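Local coordinates for decapping and exoribonuclease protein 1 (Kluyveromyces lactis, PDB 4GPS), which removes NAD caps and N7-methylguanosine caps from RNA 5' ends and degrades RNA in the 5'-3' direction, using a divalent metal cation, at residues Thr79-Leu83 with Trp315-Leu320; Pro110-Val116 with Asp244-Glu248; Arg308-Leu312 with Phe365-Pro370. All blocks are in the same frame, centred on the assembly; numbering follows the deposited sequence.

Contact 1. Residues Thr79-Leu83 with Trp315-Leu320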
loop_
_atom_site.group_PDB
_atom_site.type_symbol
_atom_site.label_atom_id
_atom_site.label_comp_id
_atom_site.label_asym_id
_atom_site.label_seq_id
_atom_site.Cartn_x
_atom_site.Cartn_y
_atom_site.Cartn_z
ATOM N N THR A 79 -10.247 -14.145 -2.900
ATOM C CA THR A 79 -9.554 -13.204 -2.048
ATOM C C THR A 79 -10.563 -12.338 -1.260
ATOM O O THR A 79 -11.588 -11.945 -1.789
ATOM C CB THR A 79 -8.648 -12.297 -2.901
ATOM O OG1 THR A 79 -8.032 -11.309 -2.066
ATOM C CG2 THR A 79 -9.460 -11.615 -4.011
ATOM N N PRO A 80 -10.291 -12.076 0.026
ATOM C CA PRO A 80 -11.210 -11.246 0.799
ATOM C C PRO A 80 -10.945 -9.789 0.412
ATOM O O PRO A 80 -9.953 -9.490 -0.257
ATOM C CB PRO A 80 -10.809 -11.557 2.248
ATOM C CG PRO A 80 -9.354 -11.808 2.126
ATOM C CD PRO A 80 -9.301 -12.708 0.910
ATOM N N LYS A 81 -11.838 -8.884 0.778
ATOM C CA LYS A 81 -11.592 -7.471 0.475
ATOM C C LYS A 81 -11.275 -6.776 1.806
ATOM O O LYS A 81 -11.904 -7.070 2.813
ATOM C CB LYS A 81 -12.809 -6.833 -0.206
ATOM C CG LYS A 81 -12.774 -6.933 -1.730
ATOM C CD LYS A 81 -13.954 -6.159 -2.345
ATOM C CE LYS A 81 -14.267 -6.587 -3.800
ATOM N NZ LYS A 81 -13.221 -6.158 -4.795
ATOM N N LEU A 82 -10.284 -5.890 1.822
ATOM C CA LEU A 82 -9.951 -5.213 3.064
ATOM C C LEU A 82 -10.964 -4.115 3.352
ATOM O O LEU A 82 -11.382 -3.921 4.498
ATOM C CB LEU A 82 -8.539 -4.643 3.001
ATOM C CG LEU A 82 -7.452 -5.717 2.891
ATOM C CD1 LEU A 82 -6.081 -5.052 2.741
ATOM C CD2 LEU A 82 -7.487 -6.641 4.128
ATOM N N LEU A 83 -11.387 -3.426 2.301
ATOM C CA LEU A 83 -12.357 -2.335 2.428
ATOM C C LEU A 83 -13.606 -2.645 1.628
ATOM O O LEU A 83 -13.552 -3.385 0.658
ATOM C CB LEU A 83 -11.732 -1.025 1.924
ATOM C CG LEU A 83 -10.550 -0.530 2.768
ATOM C CD1 LEU A 83 -9.851 0.629 2.065
ATOM C CD2 LEU A 83 -11.067 -0.134 4.184
ATOM N N TRP A 315 -0.006 -7.774 -2.066
ATOM C CA TRP A 315 -1.409 -8.074 -2.003
ATOM C C TRP A 315 -2.133 -6.978 -1.203
ATOM O O TRP A 315 -3.150 -6.468 -1.665
ATOM C CB TRP A 315 -1.615 -9.432 -1.326
ATOM C CG TRP A 315 -3.066 -9.762 -1.075
ATOM C CD1 TRP A 315 -3.983 -10.227 -1.994
ATOM C CD2 TRP A 315 -3.782 -9.574 0.143
ATOM N NE1 TRP A 315 -5.215 -10.328 -1.419
ATOM C CE2 TRP A 315 -5.130 -9.935 -0.107
ATOM C CE3 TRP A 315 -3.424 -9.125 1.428
ATOM C CZ2 TRP A 315 -6.123 -9.868 0.886
ATOM C CZ3 TRP A 315 -4.418 -9.055 2.417
ATOM C CH2 TRP A 315 -5.748 -9.425 2.134
ATOM N N ILE A 316 -1.636 -6.618 -0.011
ATOM C CA ILE A 316 -2.316 -5.586 0.786
ATOM C C ILE A 316 -2.345 -4.289 0.009
ATOM O O ILE A 316 -3.345 -3.580 0.012
ATOM C CB ILE A 316 -1.600 -5.289 2.084
ATOM C CG1 ILE A 316 -1.558 -6.553 2.944
ATOM C CG2 ILE A 316 -2.304 -4.133 2.812
ATOM C CD1 ILE A 316 -0.558 -6.461 4.061
ATOM N N GLN A 317 -1.242 -3.998 -0.673
ATOM C CA GLN A 317 -1.123 -2.773 -1.453
ATOM C C GLN A 317 -2.195 -2.613 -2.535
ATOM O O GLN A 317 -2.844 -1.573 -2.617
ATOM C CB GLN A 317 0.274 -2.683 -2.054
ATOM C CG GLN A 317 0.454 -1.605 -3.056
ATOM C CD GLN A 317 1.768 -1.739 -3.825
ATOM O OE1 GLN A 317 1.975 -1.064 -4.830
ATOM N NE2 GLN A 317 2.654 -2.601 -3.351
ATOM N N THR A 318 -2.413 -3.626 -3.355
ATOM C CA THR A 318 -3.421 -3.472 -4.385
ATOM C C THR A 318 -4.810 -3.719 -3.843
ATOM O O THR A 318 -5.779 -3.084 -4.285
ATOM C CB THR A 318 -3.160 -4.370 -5.601
ATOM O OG1 THR A 318 -2.927 -5.705 -5.180
ATOM C CG2 THR A 318 -1.938 -3.855 -6.378
ATOM N N ASN A 319 -4.914 -4.590 -2.843
ATOM C CA ASN A 319 -6.225 -4.865 -2.279
ATOM C C ASN A 319 -6.878 -3.658 -1.614
ATOM O O ASN A 319 -8.090 -3.627 -1.475
ATOM C CB ASN A 319 -6.172 -6.013 -1.286
ATOM C CG ASN A 319 -7.529 -6.606 -1.049
ATOM O OD1 ASN A 319 -8.130 -6.402 -0.020
ATOM N ND2 ASN A 319 -8.034 -7.322 -2.036
ATOM N N LEU A 320 -6.088 -2.672 -1.191
ATOM C CA LEU A 320 -6.656 -1.459 -0.580
ATOM C C LEU A 320 -7.269 -0.495 -1.627
ATOM O O LEU A 320 -7.873 0.526 -1.278
ATOM C CB LEU A 320 -5.578 -0.706 0.226
ATOM C CG LEU A 320 -5.185 -1.274 1.582
ATOM C CD1 LEU A 320 -3.875 -0.685 1.894
ATOM C CD2 LEU A 320 -6.234 -0.967 2.683
HETATM O O HOH W 1 -10.605 -3.744 -0.473
#

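Contact 2. Residues Pro110-Val116 with Asp244-Glu248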
loop_
_atom_site.group_PDB
_atom_site.type_symbol
_atom_site.label_atom_id
_atom_site.label_comp_id
_atom_site.label_asym_id
_atom_site.label_seq_id
_atom_site.Cartn_x
_atom_site.Cartn_y
_atom_site.Cartn_z
ATOM N N PRO A 110 -0.096 8.818 -15.874
ATOM C CA PRO A 110 1.072 8.183 -16.510
ATOM C C PRO A 110 0.573 6.969 -17.311
ATOM O O PRO A 110 -0.131 6.098 -16.782
ATOM C CB PRO A 110 1.961 7.764 -15.321
ATOM C CG PRO A 110 1.494 8.623 -14.203
ATOM C CD PRO A 110 -0.022 8.714 -14.412
ATOM N N ARG A 111 0.938 6.908 -18.585
ATOM C CA ARG A 111 0.494 5.815 -19.419
ATOM C C ARG A 111 1.489 4.676 -19.464
ATOM O O ARG A 111 2.673 4.877 -19.647
ATOM C CB ARG A 111 0.219 6.325 -20.849
ATOM C CG ARG A 111 -0.864 7.408 -20.930
ATOM C CD ARG A 111 -0.751 8.274 -22.209
ATOM N NE ARG A 111 -0.921 7.485 -23.432
ATOM C CZ ARG A 111 -2.089 7.115 -23.959
ATOM N NH1 ARG A 111 -3.244 7.457 -23.394
ATOM N NH2 ARG A 111 -2.097 6.373 -25.058
ATOM N N LEU A 112 0.994 3.471 -19.259
ATOM C CA LEU A 112 1.822 2.284 -19.364
ATOM C C LEU A 112 2.022 2.172 -20.882
ATOM O O LEU A 112 1.053 2.298 -21.657
ATOM C CB LEU A 112 1.044 1.068 -18.853
ATOM C CG LEU A 112 1.794 -0.255 -18.809
ATOM C CD1 LEU A 112 2.918 -0.193 -17.749
ATOM C CD2 LEU A 112 0.812 -1.376 -18.495
ATOM N N ARG A 113 3.255 1.951 -21.315
ATOM C CA ARG A 113 3.543 1.846 -22.746
ATOM C C ARG A 113 2.600 0.927 -23.502
ATOM O O ARG A 113 2.245 -0.140 -23.015
ATOM C CB ARG A 113 4.963 1.389 -22.944
ATOM C CG ARG A 113 5.930 2.490 -22.669
ATOM C CD ARG A 113 6.765 2.699 -23.876
ATOM N NE ARG A 113 8.156 2.442 -23.564
ATOM C CZ ARG A 113 9.010 1.941 -24.439
ATOM N NH1 ARG A 113 8.583 1.657 -25.656
ATOM N NH2 ARG A 113 10.273 1.713 -24.090
ATOM N N PRO A 114 2.180 1.325 -24.710
ATOM C CA PRO A 114 1.257 0.461 -25.468
ATOM C C PRO A 114 1.783 -0.943 -25.842
ATOM O O PRO A 114 1.031 -1.921 -25.814
ATOM C CB PRO A 114 0.871 1.330 -26.679
ATOM C CG PRO A 114 2.027 2.290 -26.822
ATOM C CD PRO A 114 2.422 2.606 -25.403
ATOM N N GLU A 115 3.068 -1.043 -26.163
ATOM C CA GLU A 115 3.662 -2.337 -26.494
ATOM C C GLU A 115 3.493 -3.246 -25.279
ATOM O O GLU A 115 3.238 -4.444 -25.423
ATOM C CB GLU A 115 5.160 -2.193 -26.822
ATOM C CG GLU A 115 5.449 -1.203 -27.925
ATOM C CD GLU A 115 5.624 0.220 -27.413
ATOM O OE1 GLU A 115 4.890 0.638 -26.493
ATOM O OE2 GLU A 115 6.501 0.931 -27.945
ATOM N N VAL A 116 3.635 -2.651 -24.088
ATOM C CA VAL A 116 3.482 -3.367 -22.838
ATOM C C VAL A 116 1.997 -3.732 -22.579
ATOM O O VAL A 116 1.702 -4.843 -22.131
ATOM C CB VAL A 116 4.065 -2.520 -21.655
ATOM C CG1 VAL A 116 3.720 -3.155 -20.312
ATOM C CG2 VAL A 116 5.576 -2.392 -21.803
ATOM N N ASP A 244 10.673 3.313 -15.393
ATOM C CA ASP A 244 11.109 4.185 -16.480
ATOM C C ASP A 244 10.921 3.522 -17.846
ATOM O O ASP A 244 10.362 4.114 -18.764
ATOM C CB ASP A 244 12.578 4.546 -16.291
ATOM C CG ASP A 244 12.897 5.941 -16.778
ATOM O OD1 ASP A 244 12.595 6.246 -17.955
ATOM O OD2 ASP A 244 13.454 6.733 -15.978
ATOM N N LEU A 245 11.402 2.289 -17.962
ATOM C CA LEU A 245 11.301 1.487 -19.181
ATOM C C LEU A 245 9.847 1.114 -19.610
ATOM O O LEU A 245 9.553 1.061 -20.799
ATOM C CB LEU A 245 12.151 0.211 -18.986
ATOM C CG LEU A 245 12.158 -0.879 -20.061
ATOM C CD1 LEU A 245 12.918 -0.353 -21.310
ATOM C CD2 LEU A 245 12.819 -2.148 -19.494
ATOM N N LEU A 246 8.936 0.884 -18.656
ATOM C CA LEU A 246 7.553 0.477 -18.987
ATOM C C LEU A 246 6.546 1.617 -19.180
ATOM O O LEU A 246 5.498 1.446 -19.799
ATOM C CB LEU A 246 7.023 -0.506 -17.907
ATOM C CG LEU A 246 7.905 -1.762 -17.692
ATOM C CD1 LEU A 246 7.472 -2.500 -16.490
ATOM C CD2 LEU A 246 7.886 -2.667 -18.892
ATOM N N ILE A 247 6.877 2.790 -18.661
ATOM C CA ILE A 247 5.970 3.938 -18.715
ATOM C C ILE A 247 6.342 5.016 -19.753
ATOM O O ILE A 247 7.501 5.431 -19.838
ATOM C CB ILE A 247 5.907 4.598 -17.289
ATOM C CG1 ILE A 247 5.520 3.544 -16.238
ATOM C CG2 ILE A 247 4.900 5.700 -17.258
ATOM C CD1 ILE A 247 5.815 3.972 -14.785
ATOM N N GLU A 248 5.363 5.454 -20.541
ATOM C CA GLU A 248 5.588 6.524 -21.514
ATOM C C GLU A 248 5.873 7.824 -20.771
ATOM O O GLU A 248 6.963 8.380 -20.890
ATOM C CB GLU A 248 4.362 6.721 -22.403
ATOM C CG GLU A 248 4.543 6.181 -23.824
ATOM C CD GLU A 248 3.293 6.333 -24.698
ATOM O OE1 GLU A 248 3.348 5.883 -25.873
ATOM O OE2 GLU A 248 2.273 6.893 -24.215
HETATM O O HOH W 2 0.400 5.793 -25.554
#

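Contact 3. Residues Arg308-Leu312 with Phe365-Pro370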
loop_
_atom_site.group_PDB
_atom_site.type_symbol
_atom_site.label_atom_id
_atom_site.label_comp_id
_atom_site.label_asym_id
_atom_site.label_seq_id
_atom_site.Cartn_x
_atom_site.Cartn_y
_atom_site.Cartn_z
ATOM N N ARG A 308 7.990 -13.749 1.011
ATOM C CA ARG A 308 6.623 -13.941 1.468
ATOM C C ARG A 308 6.109 -12.610 1.993
ATOM O O ARG A 308 4.951 -12.270 1.784
ATOM C CB ARG A 308 6.558 -15.025 2.548
ATOM C CG ARG A 308 6.957 -16.421 2.021
ATOM C CD ARG A 308 5.912 -17.040 1.093
ATOM N NE ARG A 308 4.641 -17.270 1.786
ATOM C CZ ARG A 308 4.418 -18.218 2.698
ATOM N NH1 ARG A 308 5.370 -19.068 3.053
ATOM N NH2 ARG A 308 3.230 -18.292 3.283
ATOM N N ARG A 309 6.980 -11.851 2.660
ATOM C CA ARG A 309 6.620 -10.528 3.177
ATOM C C ARG A 309 6.294 -9.591 2.024
ATOM O O ARG A 309 5.320 -8.840 2.079
ATOM C CB ARG A 309 7.780 -9.910 3.953
ATOM C CG ARG A 309 7.651 -9.960 5.426
ATOM C CD ARG A 309 9.012 -9.855 6.057
ATOM N NE ARG A 309 8.963 -10.444 7.380
ATOM C CZ ARG A 309 10.010 -10.906 8.042
ATOM N NH1 ARG A 309 11.231 -10.857 7.506
ATOM N NH2 ARG A 309 9.825 -11.409 9.249
ATOM N N LYS A 310 7.126 -9.632 0.989
ATOM C CA LYS A 310 6.923 -8.776 -0.172
ATOM C C LYS A 310 5.605 -9.116 -0.894
ATOM O O LYS A 310 4.836 -8.216 -1.239
ATOM C CB LYS A 310 8.127 -8.882 -1.129
ATOM C CG LYS A 310 7.926 -8.145 -2.411
ATOM C CD LYS A 310 9.080 -8.341 -3.389
ATOM C CE LYS A 310 10.347 -7.629 -2.956
ATOM N NZ LYS A 310 11.411 -7.858 -3.984
ATOM N N LEU A 311 5.346 -10.404 -1.110
ATOM C CA LEU A 311 4.113 -10.846 -1.762
ATOM C C LEU A 311 2.897 -10.419 -0.929
ATOM O O LEU A 311 1.932 -9.878 -1.473
ATOM C CB LEU A 311 4.121 -12.365 -1.958
ATOM C CG LEU A 311 5.175 -12.846 -2.971
ATOM C CD1 LEU A 311 5.407 -14.315 -2.771
ATOM C CD2 LEU A 311 4.728 -12.557 -4.412
ATOM N N LEU A 312 2.950 -10.610 0.390
ATOM C CA LEU A 312 1.823 -10.212 1.228
ATOM C C LEU A 312 1.618 -8.697 1.163
ATOM O O LEU A 312 0.495 -8.212 1.040
ATOM C CB LEU A 312 2.045 -10.651 2.685
ATOM C CG LEU A 312 0.998 -10.220 3.724
ATOM C CD1 LEU A 312 -0.352 -10.878 3.360
ATOM C CD2 LEU A 312 1.457 -10.580 5.159
ATOM N N PHE A 365 5.509 -16.023 11.598
ATOM C CA PHE A 365 4.609 -14.870 11.353
ATOM C C PHE A 365 3.212 -15.156 10.785
ATOM O O PHE A 365 2.850 -14.672 9.707
ATOM C CB PHE A 365 5.319 -13.858 10.431
ATOM C CG PHE A 365 6.678 -13.545 10.880
ATOM C CD1 PHE A 365 7.736 -14.406 10.560
ATOM C CD2 PHE A 365 6.896 -12.496 11.780
ATOM C CE1 PHE A 365 9.003 -14.239 11.139
ATOM C CE2 PHE A 365 8.150 -12.309 12.374
ATOM C CZ PHE A 365 9.219 -13.186 12.057
ATOM N N TYR A 366 2.435 -15.930 11.523
ATOM C CA TYR A 366 1.097 -16.296 11.112
ATOM C C TYR A 366 1.112 -16.845 9.706
ATOM O O TYR A 366 0.123 -16.742 8.995
ATOM C CB TYR A 366 0.173 -15.079 11.204
ATOM C CG TYR A 366 0.162 -14.523 12.588
ATOM C CD1 TYR A 366 1.047 -13.521 12.960
ATOM C CD2 TYR A 366 -0.678 -15.053 13.560
ATOM C CE1 TYR A 366 1.103 -13.049 14.276
ATOM C CE2 TYR A 366 -0.634 -14.597 14.893
ATOM C CZ TYR A 366 0.255 -13.594 15.247
ATOM O OH TYR A 366 0.309 -13.139 16.561
ATOM N N LYS A 367 2.237 -17.446 9.323
ATOM C CA LYS A 367 2.422 -17.992 7.973
ATOM C C LYS A 367 2.013 -17.003 6.858
ATOM O O LYS A 367 1.567 -17.416 5.779
ATOM C CB LYS A 367 1.662 -19.302 7.816
ATOM C CG LYS A 367 2.134 -20.392 8.748
ATOM C CD LYS A 367 1.480 -21.711 8.411
ATOM C CE LYS A 367 2.183 -22.885 9.082
ATOM N NZ LYS A 367 1.783 -24.171 8.433
ATOM N N PHE A 368 2.182 -15.702 7.125
ATOM C CA PHE A 368 1.864 -14.646 6.153
ATOM C C PHE A 368 0.519 -14.896 5.443
ATOM O O PHE A 368 0.379 -14.760 4.219
ATOM C CB PHE A 368 2.982 -14.527 5.103
ATOM C CG PHE A 368 4.369 -14.467 5.684
ATOM C CD1 PHE A 368 5.126 -15.633 5.844
ATOM C CD2 PHE A 368 4.918 -13.249 6.086
ATOM C CE1 PHE A 368 6.411 -15.587 6.396
ATOM C CE2 PHE A 368 6.194 -13.191 6.637
ATOM C CZ PHE A 368 6.944 -14.370 6.793
ATOM N N ASN A 369 -0.487 -15.255 6.222
ATOM C CA ASN A 369 -1.789 -15.524 5.649
ATOM C C ASN A 369 -2.560 -14.205 5.438
ATOM O O ASN A 369 -2.827 -13.482 6.402
ATOM C CB ASN A 369 -2.568 -16.457 6.595
ATOM C CG ASN A 369 -3.799 -17.058 5.943
ATOM O OD1 ASN A 369 -4.611 -16.361 5.324
ATOM N ND2 ASN A 369 -3.951 -18.362 6.094
ATOM N N PRO A 370 -2.949 -13.894 4.185
ATOM C CA PRO A 370 -3.693 -12.658 3.922
ATOM C C PRO A 370 -4.979 -12.578 4.756
ATOM O O PRO A 370 -5.474 -11.482 5.031
ATOM C CB PRO A 370 -4.021 -12.730 2.437
ATOM C CG PRO A 370 -3.127 -13.796 1.907
ATOM C CD PRO A 370 -2.912 -14.759 3.000
HETATM O O HOH W 3 1.568 -16.188 2.461
#

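Contact 1. Residues Thr79-Leu83 with Trp315-Leu320
Pro80 O is gripped by two side chains: Thr79 OG1 donates to it on a lone pair over 3.2 Å, and Asn319 ND2 adds a weak bond. The other end of the Asn319 carboxamide takes the loop backbone, Leu82 N donating to Asn319 OD1 at 2.9 Å, nearly along the C=O axis, though the hydrogen bond is bent at the hydrogen (N-H...O 138°). The threonine hydroxyl is held in turn by Trp315 NE1, which donates to OG1 over 3.1 Å within the indole plane. With CG opposite its own backbone N (chi1 174°), the Trp315 ring reaches across to this hydroxyl. At the far end of the indole, CH2 comes to 3.8 Å from Leu82 CD2, while Pro80 CG packs near CZ2. The other branch of Leu82, CD1, touches both Ile316 CG2 and Leu320 CG, and Leu83 continues the apolar layer onto Leu320. A water accepts from Leu83 N and donates to Asn319 O at 2.7 Å, which adds a water-mediated backbone link to the side-chain bonds. A leucine at Trp315 has no ring N-H, which would probably leave the Thr79 hydroxyl without this partner's hold and open a gap beside Pro80 and Leu82. The chain of donors and acceptors thus fastens an irregular loop to the helix that carries Gln317, a probable substrate-binding residue.

Contact 2. Residues Pro110-Val116 with Asp244-Glu248
Leu112 and Ile247 form a single beta bridge, their CA atoms 4.5 Å apart, where the chain leaving helix 233-246 meets the extended approach to helix 114-122. Two backbone bonds secure it: Arg113 N donates to Leu246 O at 2.8 Å, and Glu248 N to Arg111 O at 2.9 Å. Arg113 is the N-cap residue of helix 114-122, so the bridge lies directly at the start of that helix. Beyond the backbone, Arg111 and Glu248 run side by side in the same direction. The Arg111 chain bends at chi3 (62°) and sets the edge of its guanidinium against Glu248 OE2, a salt bridge whose NE bond is weak at 3.3 Å, the two planes 25° apart. A water closes the pair, accepting from Arg111 NH2 and donating to OE2. The other carboxylate oxygen, OE1, rests 3.4 Å from Pro114 CD. Arg113 takes a different course, roughly at right angles to Arg111: bent at chi2 and chi3, it gives a weak NE bond to Leu245 O, near the helix end, and a weak salt bridge from NH1 to Glu115 OE2. On the apolar side, Leu246 CD2 meets Val116 CG2 at 3.7 Å, Leu112 CD1 lies beside Leu246 CB, and Ile247 CG2 touches Pro110 CB. Leu112, Leu246 and Ile247 all pack on Ile294 of strand 290-297, a metal-binding residue. Leu112, Val116 and Leu246 also reach Leu327 of strand 325-331, while Pro110 and Leu112 bond through their backbones to Ile284 of strand 273-285.

Contact 3. Residues Arg308-Leu312 with Phe365-Pro370
Helix 305-319 passes beside the irregular turn that leads into helix 370-393, the backbones coming nearest at Leu312 and Pro370, with CA atoms 6.6 Å apart. The Phe368 ring carries most of the contact, packing against Arg308 and Arg309. Arg308 CB sits over one face of its ring in a CH-pi contact, 3.9 Å from the Phe368 centroid, and Phe365 CB covers the opposite face. The Arg308 chain folds back at chi2 (-72°) and chi3, which places Phe368 CD1 over the centre of one face of its guanidinium. Arg308 NH2 then donates to a water at 2.8 Å, and this water donates to Phe368 O. Arg309 takes a straighter course, passing Phe368 at a slant, with CG 3.7 Å from ring atom CE2. It brings NH2 over the face of Phe365 in a cation-pi contact, Arg309 CZ standing 4.7 Å from the ring centroid and 11° off its normal. The guanidinium is steeply inclined to that ring (74°), so one nitrogen rather than the flat group faces it. Its NE is bonded to Phe193 O. Leu312 completes the apolar side, CD1 lying 3.8 Å from Pro370 CA and CD2 near Phe368 CB. Asn369, the N-cap of helix 370-393, bonds through OD1 to Asn371 N. The two arginines therefore join the turn through alkyl and guanidinium contacts with aromatic faces and one bridging water, with no direct hydrogen bond between the segments.

In the fold
Contacts 1 and 3 share helix 305-319, with contact 3 on earlier turns and contact 1 further toward its C-terminal end; their centres are 13 Å apart and they touch where Trp315 CH2 meets Pro370 O at 3.6 Å. Along the chain their segments alternate, so residues 79-83 and 365-370, from distant parts of the sequence, both pack on this helix. Contact 2 stands apart, about 25 Å from contact 1 and 30 Å from contact 3 between centres. Both its segments fall between those of contact 1 in sequence and before contact 3. It abuts strand 290-297, which carries metal ligands, whereas the shared helix bears Gln317, so contacts 1 and 2 lie near residues of the metal and probable substrate sites, while contact 3 holds an earlier part of the shared helix.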